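Local coordinates for probable Zn binding protein (Lactobacillus acidophilus, PDB 3Q69) that probably binds mucus and perhaps zinc, this chain being one Muc B2-like (MucBP) domain of a longer protein, at residues 7-20 with 90-103. Residues are numbered along the deposited sequence; the frame is centred on the assembly and turned at random.
Sequences RTQVVTQTIHYRYE and FLDKQNREETVIYS
Arg7 lies along one face of the Phe90 ring, the two side chains pointing opposite ways. Its CB sits 4.0 Å from Phe90 CE1, and Arg7 CG lies near Phe90 CE1 and CZ. Arg7 CD then lies 3.7 Å from the ring centroid, a CH-pi contact over the face. Arg7 NE passes above Phe90 CG and CD2, and the guanidinium stacks flat, planes 5° apart, with NH2 3.5 Å from Phe90 CB; NH1 bonds Gln37, and Trp50 adds a cation-pi contact. Replacing Phe90 by alanine is likely to leave the Arg7 chain without its flat support and open a gap beside Gln9 CB. Farther along, strands 7-19 and 96-103 pair in parallel, the first being central in the mixed sheet of this Muc B2-like domain, with strand 27-42 on its other edge. Before the pairing starts, Asn95 OD1 accepts from Thr12 N at 3.1 Å. A water joins the hydroxyls of Thr12 and Thr14 and donates to Arg96 O. Glu97 swings CG away from its backbone N (chi1 170°) and runs extended to His16, whose NE2 donates at 2.6 Å, in the ring plane, to the anti lone pair of Glu97 OE2; His16 ND1 bonds Asp28. Ser103 OG donates to Glu20 OE2 from above the carboxylate plane.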
# COMPACT_ATOMS: atom_id res chain seq x y z
N ARG A 7 -14.79 -9.22 -0.39
CA ARG A 7 -14.23 -8.35 0.63
C ARG A 7 -13.02 -7.63 0.05
O ARG A 7 -12.30 -8.18 -0.79
CB ARG A 7 -13.85 -9.15 1.90
CG ARG A 7 -12.91 -10.32 1.68
CD ARG A 7 -12.51 -10.97 2.99
NE ARG A 7 -11.77 -12.21 2.81
CZ ARG A 7 -11.25 -12.94 3.79
NH1 ARG A 7 -10.59 -14.05 3.51
NH2 ARG A 7 -11.40 -12.58 5.05
N THR A 8 -12.82 -6.40 0.48
CA THR A 8 -11.73 -5.57 -0.02
C THR A 8 -10.77 -5.04 1.04
O THR A 8 -11.17 -4.62 2.12
CB THR A 8 -12.29 -4.37 -0.78
OG1 THR A 8 -13.11 -4.83 -1.86
CG2 THR A 8 -11.15 -3.52 -1.34
N GLN A 9 -9.50 -5.07 0.70
CA GLN A 9 -8.43 -4.57 1.54
C GLN A 9 -7.73 -3.52 0.69
O GLN A 9 -7.40 -3.78 -0.46
CB GLN A 9 -7.46 -5.69 1.90
CG GLN A 9 -6.16 -5.22 2.57
CD GLN A 9 -6.38 -4.59 3.95
OE1 GLN A 9 -6.78 -5.27 4.91
NE2 GLN A 9 -6.12 -3.28 4.04
N VAL A 10 -7.52 -2.34 1.25
CA VAL A 10 -6.83 -1.27 0.55
C VAL A 10 -5.54 -0.95 1.28
O VAL A 10 -5.57 -0.66 2.46
CB VAL A 10 -7.71 0.00 0.49
CG1 VAL A 10 -7.04 1.06 -0.37
CG2 VAL A 10 -9.10 -0.34 -0.03
N VAL A 11 -4.41 -1.01 0.57
CA VAL A 11 -3.13 -0.69 1.16
C VAL A 11 -2.59 0.56 0.50
O VAL A 11 -2.52 0.64 -0.72
CB VAL A 11 -2.11 -1.80 0.96
CG1 VAL A 11 -0.86 -1.47 1.75
CG2 VAL A 11 -2.70 -3.14 1.41
N THR A 12 -2.19 1.54 1.29
CA THR A 12 -1.69 2.76 0.70
C THR A 12 -0.25 3.03 1.08
O THR A 12 0.23 2.61 2.11
CB THR A 12 -2.57 3.95 1.13
OG1 THR A 12 -2.22 4.33 2.46
CG2 THR A 12 -4.04 3.55 1.11
N GLN A 13 0.43 3.77 0.22
CA GLN A 13 1.81 4.16 0.43
C GLN A 13 1.86 5.68 0.52
O GLN A 13 1.44 6.36 -0.41
CB GLN A 13 2.69 3.68 -0.72
CG GLN A 13 4.14 4.09 -0.58
CD GLN A 13 4.95 3.83 -1.82
OE1 GLN A 13 4.66 4.36 -2.89
NE2 GLN A 13 5.97 3.01 -1.69
N THR A 14 2.34 6.20 1.64
CA THR A 14 2.45 7.64 1.84
C THR A 14 3.90 8.04 2.01
O THR A 14 4.55 7.66 2.97
CB THR A 14 1.66 8.09 3.08
OG1 THR A 14 0.27 7.79 2.91
CG2 THR A 14 1.82 9.58 3.29
N ILE A 15 4.39 8.83 1.07
CA ILE A 15 5.76 9.32 1.08
C ILE A 15 5.83 10.80 1.44
O ILE A 15 5.25 11.64 0.75
CB ILE A 15 6.43 9.10 -0.29
CG1 ILE A 15 6.35 7.64 -0.69
CG2 ILE A 15 7.89 9.54 -0.23
CD1 ILE A 15 7.09 6.72 0.23
N HIS A 16 6.56 11.12 2.51
CA HIS A 16 6.71 12.50 2.96
C HIS A 16 8.03 13.05 2.45
O HIS A 16 9.03 12.32 2.33
CB HIS A 16 6.69 12.56 4.49
CG HIS A 16 5.38 12.15 5.09
ND1 HIS A 16 4.21 12.83 4.86
CD2 HIS A 16 5.07 11.13 5.94
CE1 HIS A 16 3.22 12.25 5.53
NE2 HIS A 16 3.72 11.22 6.19
N TYR A 17 8.04 14.34 2.13
CA TYR A 17 9.23 15.01 1.64
C TYR A 17 9.50 16.22 2.52
O TYR A 17 8.72 17.17 2.53
CB TYR A 17 9.03 15.42 0.18
CG TYR A 17 8.76 14.25 -0.74
CD1 TYR A 17 9.78 13.38 -1.10
CD2 TYR A 17 7.48 13.99 -1.21
CE1 TYR A 17 9.52 12.28 -1.91
CE2 TYR A 17 7.21 12.89 -2.02
CZ TYR A 17 8.24 12.04 -2.36
OH TYR A 17 8.01 10.95 -3.16
N ARG A 18 10.59 16.18 3.26
CA ARG A 18 10.96 17.26 4.16
C ARG A 18 12.45 17.61 4.09
O ARG A 18 13.26 16.83 3.58
CB ARG A 18 10.60 16.89 5.59
CG ARG A 18 9.11 16.75 5.83
CD ARG A 18 8.80 16.56 7.30
NE ARG A 18 7.40 16.83 7.60
CZ ARG A 18 6.90 16.89 8.83
NH1 ARG A 18 7.70 16.70 9.88
NH2 ARG A 18 5.61 17.15 9.02
N TYR A 19 12.79 18.79 4.59
CA TYR A 19 14.18 19.23 4.64
C TYR A 19 14.67 18.78 6.01
O TYR A 19 13.85 18.42 6.87
CB TYR A 19 14.26 20.75 4.53
CG TYR A 19 13.95 21.29 3.15
CD1 TYR A 19 14.90 21.21 2.12
CD2 TYR A 19 12.73 21.88 2.87
CE1 TYR A 19 14.62 21.70 0.85
CE2 TYR A 19 12.44 22.39 1.60
CZ TYR A 19 13.38 22.29 0.60
OH TYR A 19 13.09 22.79 -0.66
N GLU A 20 15.98 18.78 6.22
CA GLU A 20 16.53 18.36 7.51
C GLU A 20 15.90 19.11 8.68
O GLU A 20 15.75 18.54 9.77
CB GLU A 20 18.04 18.58 7.54
CG GLU A 20 18.80 17.71 6.56
CD GLU A 20 20.31 17.88 6.69
OE1 GLU A 20 20.79 19.03 6.55
OE2 GLU A 20 21.00 16.87 6.95
N PHE A 90 -6.38 -11.48 5.84
CA PHE A 90 -7.02 -10.46 5.01
C PHE A 90 -7.28 -9.13 5.72
O PHE A 90 -7.02 -8.06 5.16
CB PHE A 90 -8.34 -10.99 4.44
CG PHE A 90 -8.87 -10.16 3.30
CD1 PHE A 90 -9.59 -8.98 3.55
CD2 PHE A 90 -8.60 -10.52 1.99
CE1 PHE A 90 -10.02 -8.18 2.51
CE2 PHE A 90 -9.03 -9.71 0.92
CZ PHE A 90 -9.74 -8.55 1.19
N LEU A 91 -7.75 -9.20 6.96
CA LEU A 91 -8.10 -8.00 7.72
C LEU A 91 -6.96 -7.27 8.42
O LEU A 91 -7.19 -6.54 9.39
CB LEU A 91 -9.16 -8.34 8.78
CG LEU A 91 -10.45 -9.02 8.33
CD1 LEU A 91 -11.07 -9.77 9.50
CD2 LEU A 91 -11.42 -7.98 7.78
N ASP A 92 -5.73 -7.45 7.95
CA ASP A 92 -4.60 -6.79 8.59
C ASP A 92 -3.98 -5.65 7.77
O ASP A 92 -3.49 -5.86 6.67
CB ASP A 92 -3.53 -7.83 8.93
CG ASP A 92 -4.01 -8.86 9.93
OD1 ASP A 92 -4.45 -8.47 11.03
OD2 ASP A 92 -3.96 -10.07 9.63
N LYS A 93 -4.01 -4.45 8.33
CA LYS A 93 -3.48 -3.25 7.69
C LYS A 93 -1.99 -3.39 7.39
O LYS A 93 -1.24 -3.89 8.22
CB LYS A 93 -3.71 -2.03 8.60
CG LYS A 93 -5.17 -1.73 8.92
CD LYS A 93 -5.29 -0.53 9.84
CE LYS A 93 -6.73 -0.01 9.91
NZ LYS A 93 -7.29 0.21 8.54
N GLN A 94 -1.57 -2.92 6.21
CA GLN A 94 -0.18 -3.02 5.78
C GLN A 94 0.32 -1.74 5.12
O GLN A 94 1.27 -1.77 4.35
CB GLN A 94 -0.04 -4.16 4.77
CG GLN A 94 -0.66 -5.44 5.19
CD GLN A 94 -0.29 -6.59 4.24
OE1 GLN A 94 0.89 -6.86 4.03
NE2 GLN A 94 -1.30 -7.24 3.66
N ASN A 95 -0.33 -0.63 5.43
CA ASN A 95 0.05 0.63 4.82
C ASN A 95 1.53 0.98 5.03
O ASN A 95 2.10 0.71 6.06
CB ASN A 95 -0.85 1.74 5.37
CG ASN A 95 -2.32 1.40 5.26
OD1 ASN A 95 -2.76 0.80 4.28
ND2 ASN A 95 -3.10 1.79 6.26
N ARG A 96 2.14 1.58 4.01
CA ARG A 96 3.54 1.96 4.08
C ARG A 96 3.59 3.48 4.23
O ARG A 96 2.70 4.20 3.74
CB ARG A 96 4.28 1.59 2.79
CG ARG A 96 3.71 0.41 1.99
CD ARG A 96 3.67 -0.86 2.79
NE ARG A 96 4.53 -1.90 2.25
CZ ARG A 96 4.39 -3.19 2.55
NH1 ARG A 96 3.43 -3.57 3.38
NH2 ARG A 96 5.23 -4.09 2.05
N GLU A 97 4.63 3.95 4.89
CA GLU A 97 4.83 5.36 5.11
C GLU A 97 6.27 5.67 5.46
O GLU A 97 6.84 5.06 6.36
CB GLU A 97 3.90 5.87 6.23
CG GLU A 97 4.20 7.31 6.70
CD GLU A 97 3.12 7.89 7.62
OE1 GLU A 97 2.55 7.15 8.45
OE2 GLU A 97 2.86 9.11 7.52
N GLU A 98 6.88 6.58 4.73
CA GLU A 98 8.24 6.98 5.05
C GLU A 98 8.51 8.42 4.64
O GLU A 98 7.72 9.06 3.94
CB GLU A 98 9.26 6.01 4.42
CG GLU A 98 9.15 5.71 2.91
CD GLU A 98 10.25 4.75 2.43
OE1 GLU A 98 11.46 5.10 2.50
OE2 GLU A 98 9.90 3.64 1.98
N THR A 99 9.64 8.93 5.10
CA THR A 99 10.00 10.29 4.78
C THR A 99 11.34 10.33 4.08
O THR A 99 12.27 9.62 4.45
CB THR A 99 10.08 11.14 6.06
OG1 THR A 99 8.84 11.02 6.79
CG2 THR A 99 10.33 12.60 5.73
N VAL A 100 11.43 11.18 3.07
CA VAL A 100 12.65 11.38 2.33
C VAL A 100 13.18 12.72 2.83
O VAL A 100 12.44 13.71 2.83
CB VAL A 100 12.37 11.46 0.81
CG1 VAL A 100 13.68 11.64 0.03
CG2 VAL A 100 11.66 10.17 0.36
N ILE A 101 14.44 12.76 3.24
CA ILE A 101 15.03 14.00 3.77
C ILE A 101 16.01 14.66 2.80
O ILE A 101 16.88 14.01 2.21
CB ILE A 101 15.73 13.72 5.12
CG1 ILE A 101 14.69 13.30 6.16
CG2 ILE A 101 16.49 14.95 5.60
CD1 ILE A 101 13.63 14.37 6.43
N TYR A 102 15.89 15.98 2.64
CA TYR A 102 16.77 16.71 1.74
C TYR A 102 17.85 17.48 2.51
O TYR A 102 17.54 18.24 3.42
CB TYR A 102 15.96 17.69 0.88
CG TYR A 102 15.04 17.00 -0.11
CD1 TYR A 102 15.51 16.61 -1.37
CD2 TYR A 102 13.71 16.73 0.21
CE1 TYR A 102 14.68 15.96 -2.28
CE2 TYR A 102 12.87 16.10 -0.69
CZ TYR A 102 13.36 15.70 -1.93
OH TYR A 102 12.53 15.04 -2.82
N SER A 103 19.10 17.24 2.15
CA SER A 103 20.24 17.90 2.78
C SER A 103 20.94 18.82 1.78
O SER A 103 21.31 18.39 0.69
CB SER A 103 21.24 16.86 3.28
OG SER A 103 20.72 16.08 4.34
O HOH W 1 -0.10 5.31 3.56